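Local structure of secreted effector protein SifA (Salmonella typhimurium, 3CXB) at residues A[52-57]-A[108-113]; A[65-70]-A[302-307]. The protein acts as a secreted virulence effector that binds host PLEKHM2 and is required for endosomal tubulation and the formation of Salmonella-induced filaments in infected epithelial cells. One frame throughout, in Å; residues are numbered along the deposited sequence.

Contact 1 of 2, residues A[52-57]-A[108-113]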
loop_
_atom_site.group_PDB
_atom_site.type_symbol
_atom_site.label_atom_id
_atom_site.label_comp_id
_atom_site.label_asym_id
_atom_site.label_seq_id
_atom_site.Cartn_x
_atom_site.Cartn_y
_atom_site.Cartn_z
ATOM N N GLU A 52 14.610 -6.876 -9.986
ATOM C CA GLU A 52 13.557 -5.904 -10.265
ATOM C C GLU A 52 13.836 -4.584 -9.541
ATOM O O GLU A 52 13.568 -3.492 -10.053
ATOM C CB GLU A 52 12.195 -6.427 -9.805
ATOM C CG GLU A 52 11.083 -5.373 -9.912
ATOM C CD GLU A 52 9.768 -5.841 -9.330
ATOM O OE1 GLU A 52 8.808 -5.049 -9.263
ATOM O OE2 GLU A 52 9.684 -7.014 -8.935
ATOM N N MET A 53 14.402 -4.703 -8.351
ATOM C CA MET A 53 14.648 -3.546 -7.519
ATOM C C MET A 53 15.765 -2.634 -7.911
ATOM O O MET A 53 15.628 -1.420 -7.824
ATOM C CB MET A 53 14.881 -3.974 -6.073
ATOM C CG MET A 53 15.215 -2.816 -5.151
ATOM S SD MET A 53 15.570 -3.393 -3.498
ATOM C CE MET A 53 17.061 -2.551 -3.148
ATOM N N LEU A 54 16.874 -3.198 -8.349
ATOM C CA LEU A 54 17.999 -2.348 -8.667
ATOM C C LEU A 54 18.631 -2.565 -10.004
ATOM O O LEU A 54 19.406 -1.725 -10.438
ATOM C CB LEU A 54 19.085 -2.509 -7.609
ATOM C CG LEU A 54 18.681 -2.308 -6.155
ATOM C CD1 LEU A 54 19.556 -3.185 -5.280
ATOM C CD2 LEU A 54 18.811 -0.838 -5.786
ATOM N N PHE A 55 18.323 -3.666 -10.674
ATOM C CA PHE A 55 18.988 -3.895 -11.949
ATOM C C PHE A 55 18.089 -4.186 -13.125
ATOM O O PHE A 55 18.444 -4.990 -13.979
ATOM C CB PHE A 55 20.021 -5.021 -11.802
ATOM C CG PHE A 55 20.795 -4.974 -10.505
ATOM C CD1 PHE A 55 20.340 -5.669 -9.380
ATOM C CD2 PHE A 55 21.958 -4.219 -10.391
ATOM C CE1 PHE A 55 21.034 -5.611 -8.159
ATOM C CE2 PHE A 55 22.657 -4.152 -9.180
ATOM C CZ PHE A 55 22.192 -4.852 -8.061
ATOM N N ALA A 56 16.932 -3.534 -13.178
ATOM C CA ALA A 56 16.004 -3.727 -14.292
ATOM C C ALA A 56 16.074 -2.531 -15.220
ATOM O O ALA A 56 16.904 -1.646 -15.031
ATOM C CB ALA A 56 14.591 -3.900 -13.789
ATOM N N GLU A 57 15.191 -2.495 -16.213
ATOM C CA GLU A 57 15.193 -1.399 -17.179
ATOM C C GLU A 57 14.930 -0.063 -16.501
ATOM O O GLU A 57 15.332 0.993 -16.998
ATOM C CB GLU A 57 14.160 -1.640 -18.286
ATOM C CG GLU A 57 14.465 -0.866 -19.577
ATOM C CD GLU A 57 13.405 -1.035 -20.657
ATOM O OE1 GLU A 57 13.665 -0.635 -21.811
ATOM O OE2 GLU A 57 12.310 -1.556 -20.355
ATOM N N GLU A 108 25.856 -1.127 6.659
ATOM C CA GLU A 108 24.631 -1.388 5.919
ATOM C C GLU A 108 24.846 -2.043 4.563
ATOM O O GLU A 108 25.601 -1.544 3.731
ATOM C CB GLU A 108 23.870 -0.085 5.716
ATOM C CG GLU A 108 23.551 0.652 7.002
ATOM C CD GLU A 108 22.861 1.970 6.747
ATOM O OE1 GLU A 108 22.331 2.555 7.710
ATOM O OE2 GLU A 108 22.854 2.426 5.583
ATOM N N LEU A 109 24.157 -3.160 4.347
ATOM C CA LEU A 109 24.234 -3.913 3.100
ATOM C C LEU A 109 23.350 -3.288 2.008
ATOM O O LEU A 109 23.723 -3.239 0.824
ATOM C CB LEU A 109 23.805 -5.359 3.353
ATOM C CG LEU A 109 24.746 -6.214 4.215
ATOM C CD1 LEU A 109 24.162 -7.590 4.351
ATOM C CD2 LEU A 109 26.150 -6.292 3.589
ATOM N N LEU A 110 22.183 -2.807 2.422
ATOM C CA LEU A 110 21.230 -2.179 1.519
ATOM C C LEU A 110 20.491 -1.128 2.316
ATOM O O LEU A 110 19.973 -1.398 3.391
ATOM C CB LEU A 110 20.249 -3.227 0.984
ATOM C CG LEU A 110 19.166 -2.811 -0.017
ATOM C CD1 LEU A 110 19.818 -2.475 -1.347
ATOM C CD2 LEU A 110 18.159 -3.931 -0.191
ATOM N N ARG A 111 20.445 0.081 1.786
ATOM C CA ARG A 111 19.789 1.175 2.480
ATOM C C ARG A 111 18.734 1.809 1.586
ATOM O O ARG A 111 19.009 2.142 0.443
ATOM C CB ARG A 111 20.840 2.218 2.850
ATOM C CG ARG A 111 20.326 3.405 3.644
ATOM C CD ARG A 111 21.436 4.445 3.821
ATOM N NE ARG A 111 20.929 5.669 4.434
ATOM C CZ ARG A 111 20.510 5.751 5.692
ATOM N NH1 ARG A 111 20.051 6.902 6.172
ATOM N NH2 ARG A 111 20.573 4.683 6.476
ATOM N N ILE A 112 17.528 1.981 2.106
ATOM C CA ILE A 112 16.447 2.599 1.347
ATOM C C ILE A 112 15.905 3.731 2.185
ATOM O O ILE A 112 15.451 3.509 3.313
ATOM C CB ILE A 112 15.275 1.631 1.100
ATOM C CG1 ILE A 112 15.667 0.548 0.089
ATOM C CG2 ILE A 112 14.077 2.402 0.591
ATOM C CD1 ILE A 112 14.621 -0.581 -0.038
ATOM N N THR A 113 15.948 4.952 1.665
ATOM C CA THR A 113 15.407 6.057 2.444
ATOM C C THR A 113 14.254 6.629 1.652
ATOM O O THR A 113 14.267 6.605 0.422
ATOM C CB THR A 113 16.468 7.134 2.693
ATOM O OG1 THR A 113 16.767 7.785 1.457
ATOM C CG2 THR A 113 17.760 6.495 3.247
#
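Leu-54, which meets Leu-110 across this contact, also lies against the ring of Phe-55, its CB 3.7 Å above one face, offset toward the rim. The ring of Phe-55 stacks with Trp-27 as the chain leaves helix 42-54, and it does not reach the strand. Contact with strand 108-114 is left to Met-53 and Leu-54, at the end of the helix. Met-53 has CG anti to its backbone N (chi1 177°), which sends the thioether toward the sheet; a bend at chi3 then brings the methyl to Leu-110, the two side chains meeting tip to tip. Met-53 CE faces the fork of the leucine, in touch with both methyls, 3.3 Å from Leu-110 CD1 and 3.4 Å from Leu-110 CD2. It also touches Ile-112 CD1 at 4.4 Å. Leu-54 runs alongside Leu-110, pointing the other way, with Leu-54 CD1 4.0 Å from Leu-110 CD1. Cys-121 of strand 118-123 adds to this apolar patch, touching Met-53, Leu-54 and Leu-110, and Ile-68 of helix 62-75 touches Met-53. Arg-111 points away from the helix, and its NH2 forms a salt bridge with Glu-108 OE1 at 3.0 Å; that carboxylate is shared with Arg-99. Leu-109 and Leu-110 both face Ile-100, a classic beta bulge within strand 108-114, whose inward side chains Leu-110 and Ile-112 pack under a helix end, as in a helix laid on one face of an antiparallel sheet.

Contact 2 of 2, residues A[65-70]-A[302-307]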
loop_
_atom_site.group_PDB
_atom_site.type_symbol
_atom_site.label_atom_id
_atom_site.label_comp_id
_atom_site.label_asym_id
_atom_site.label_seq_id
_atom_site.Cartn_x
_atom_site.Cartn_y
_atom_site.Cartn_z
ATOM N N LEU A 65 8.843 -0.386 -4.099
ATOM C CA LEU A 65 10.126 -0.465 -3.409
ATOM C C LEU A 65 9.902 -1.094 -2.041
ATOM O O LEU A 65 10.553 -2.078 -1.702
ATOM C CB LEU A 65 10.726 0.922 -3.177
ATOM C CG LEU A 65 12.254 1.033 -3.271
ATOM C CD1 LEU A 65 12.675 2.381 -2.793
ATOM C CD2 LEU A 65 12.938 -0.026 -2.489
ATOM N N THR A 66 8.993 -0.529 -1.250
ATOM C CA THR A 66 8.748 -1.079 0.084
ATOM C C THR A 66 8.281 -2.526 0.046
ATOM O O THR A 66 8.710 -3.331 0.889
ATOM C CB THR A 66 7.717 -0.265 0.881
ATOM O OG1 THR A 66 6.413 -0.479 0.322
ATOM C CG2 THR A 66 8.047 1.229 0.822
ATOM N N GLU A 67 7.435 -2.879 -0.925
ATOM C CA GLU A 67 6.963 -4.258 -0.980
ATOM C C GLU A 67 8.122 -5.215 -1.119
ATOM O O GLU A 67 8.249 -6.182 -0.357
ATOM C CB GLU A 67 6.025 -4.506 -2.169
ATOM C CG GLU A 67 4.660 -3.860 -2.113
ATOM C CD GLU A 67 3.885 -4.079 -3.392
ATOM O OE1 GLU A 67 2.707 -3.652 -3.453
ATOM O OE2 GLU A 67 4.459 -4.674 -4.338
ATOM N N ILE A 68 8.967 -4.944 -2.103
ATOM C CA ILE A 68 10.080 -5.825 -2.400
ATOM C C ILE A 68 10.933 -6.056 -1.193
ATOM O O ILE A 68 11.484 -7.150 -0.990
ATOM C CB ILE A 68 10.946 -5.278 -3.538
ATOM C CG1 ILE A 68 10.077 -5.077 -4.790
ATOM C CG2 ILE A 68 12.055 -6.268 -3.854
ATOM C CD1 ILE A 68 10.787 -4.347 -5.946
ATOM N N PHE A 69 11.032 -5.016 -0.379
ATOM C CA PHE A 69 11.823 -5.101 0.828
ATOM C C PHE A 69 11.271 -6.242 1.696
ATOM O O PHE A 69 12.010 -7.138 2.104
ATOM C CB PHE A 69 11.751 -3.780 1.589
ATOM C CG PHE A 69 12.551 -3.778 2.849
ATOM C CD1 PHE A 69 13.939 -3.669 2.805
ATOM C CD2 PHE A 69 11.915 -3.889 4.085
ATOM C CE1 PHE A 69 14.694 -3.663 3.967
ATOM C CE2 PHE A 69 12.663 -3.886 5.257
ATOM C CZ PHE A 69 14.067 -3.770 5.193
ATOM N N PHE A 70 9.964 -6.218 1.950
ATOM C CA PHE A 70 9.346 -7.244 2.785
ATOM C C PHE A 70 9.222 -8.610 2.126
ATOM O O PHE A 70 9.142 -9.630 2.801
ATOM C CB PHE A 70 8.004 -6.734 3.309
ATOM C CG PHE A 70 8.163 -5.643 4.331
ATOM C CD1 PHE A 70 8.529 -5.943 5.636
ATOM C CD2 PHE A 70 8.041 -4.312 3.974
ATOM C CE1 PHE A 70 8.805 -4.931 6.552
ATOM C CE2 PHE A 70 8.320 -3.287 4.902
ATOM C CZ PHE A 70 8.689 -3.600 6.186
ATOM N N ILE A 302 -2.028 -4.057 5.306
ATOM C CA ILE A 302 -2.470 -5.307 5.926
ATOM C C ILE A 302 -2.472 -6.512 5.006
ATOM O O ILE A 302 -1.799 -7.502 5.278
ATOM C CB ILE A 302 -3.892 -5.165 6.528
ATOM C CG1 ILE A 302 -3.867 -4.150 7.669
ATOM C CG2 ILE A 302 -4.398 -6.523 7.028
ATOM C CD1 ILE A 302 -5.230 -3.645 8.009
ATOM N N PHE A 303 -3.216 -6.427 3.914
ATOM C CA PHE A 303 -3.312 -7.557 3.000
ATOM C C PHE A 303 -2.239 -7.619 1.928
ATOM O O PHE A 303 -2.119 -8.632 1.221
ATOM C CB PHE A 303 -4.698 -7.576 2.336
ATOM C CG PHE A 303 -5.833 -7.445 3.313
ATOM C CD1 PHE A 303 -6.203 -6.192 3.791
ATOM C CD2 PHE A 303 -6.459 -8.574 3.828
ATOM C CE1 PHE A 303 -7.176 -6.063 4.758
ATOM C CE2 PHE A 303 -7.436 -8.454 4.796
ATOM C CZ PHE A 303 -7.790 -7.194 5.270
ATOM N N ARG A 304 -1.453 -6.552 1.815
ATOM C CA ARG A 304 -0.399 -6.480 0.809
ATOM C C ARG A 304 -1.002 -6.714 -0.570
ATOM O O ARG A 304 -0.511 -7.525 -1.364
ATOM C CB ARG A 304 0.691 -7.512 1.065
ATOM C CG ARG A 304 2.059 -7.026 0.634
ATOM C CD ARG A 304 2.405 -5.650 1.277
ATOM N NE ARG A 304 2.129 -5.598 2.718
ATOM C CZ ARG A 304 2.788 -6.296 3.642
ATOM N NH1 ARG A 304 2.449 -6.194 4.916
ATOM N NH2 ARG A 304 3.803 -7.076 3.307
ATOM N N ILE A 305 -2.090 -5.995 -0.817
ATOM C CA ILE A 305 -2.834 -6.029 -2.063
ATOM C C ILE A 305 -3.148 -4.585 -2.377
ATOM O O ILE A 305 -3.451 -3.796 -1.480
ATOM C CB ILE A 305 -4.172 -6.760 -1.909
ATOM C CG1 ILE A 305 -3.926 -8.244 -1.675
ATOM C CG2 ILE A 305 -5.053 -6.519 -3.150
ATOM C CD1 ILE A 305 -5.192 -9.057 -1.751
ATOM N N ASP A 306 -3.089 -4.225 -3.643
ATOM C CA ASP A 306 -3.380 -2.851 -4.002
ATOM C C ASP A 306 -4.866 -2.780 -4.362
ATOM O O ASP A 306 -5.294 -3.252 -5.416
ATOM C CB ASP A 306 -2.483 -2.433 -5.180
ATOM C CG ASP A 306 -2.656 -0.974 -5.574
ATOM O OD1 ASP A 306 -1.913 -0.526 -6.477
ATOM O OD2 ASP A 306 -3.526 -0.276 -4.995
ATOM N N PRO A 307 -5.674 -2.214 -3.468
ATOM C CA PRO A 307 -7.104 -2.094 -3.716
ATOM C C PRO A 307 -7.440 -1.414 -5.042
ATOM O O PRO A 307 -8.481 -1.702 -5.639
ATOM C CB PRO A 307 -7.599 -1.311 -2.500
ATOM C CG PRO A 307 -6.364 -0.589 -2.015
ATOM C CD PRO A 307 -5.320 -1.645 -2.164
#
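Glu-67 and Arg-304 pass each other with their aliphatic parts together and their charges apart. Glu-67 CG comes 4.4 Å from Arg-304 CD, while Glu-67 OE1 stays 6.5 Å from Arg-304 NE, so the opposite charges do not pair directly. Each has partners elsewhere: the carboxylate forms a salt bridge with Arg-64 and a hydrogen bond with His-300 NE2, and Arg-304 NH1 donates to the carbonyl of Ala-301. The arginine chain is folded back at chi2 and chi3 (chi2 54°), which turns its guanidinium toward Phe-70; there Phe-70 CB approaches obliquely, 4.2 Å from Arg-304 NH2. Here the side of helix 62-75 meets the short link between helix 283-303 and helix 307-324. Helix 283-303 ends as Arg-304 takes up a positive phi of 56°, and Asp-306 is the N-cap of helix 307-324, its OD2 accepting from the backbone N of Gln-308. Phe-70, whose CB points toward this link, carries Phe-69 CD2 over the centre of one ring face, 3.7 Å above the plane. Phe-70 also meets the ring of Tyr-158, with the planes at about 45°, and Tyr-158 touches both Glu-67 and Arg-304 as well.

How the contacts relate
Helix 62-75 ties the two contacts together: it follows helix 42-54 in the chain and lies beside the strand of contact 1, while another side of it meets the interhelical link of contact 2. The contacts are centred 16 Å apart and touch through packing, Ile-112 against Leu-65 and Glu-52 against Ile-68. Contact 1 is the buried one, wholly apolar across its segments, although it lies farther from the centre of the chain. Contact 2, only partly buried, joins the aliphatic stems of Glu-67 and Arg-304 and Phe-70 CB, while the charged ends find partners outside the two segments. Contact 1 packs the end of helix 42-54 on the five-stranded antiparallel sheet; contact 2 joins segments more than 230 residues apart.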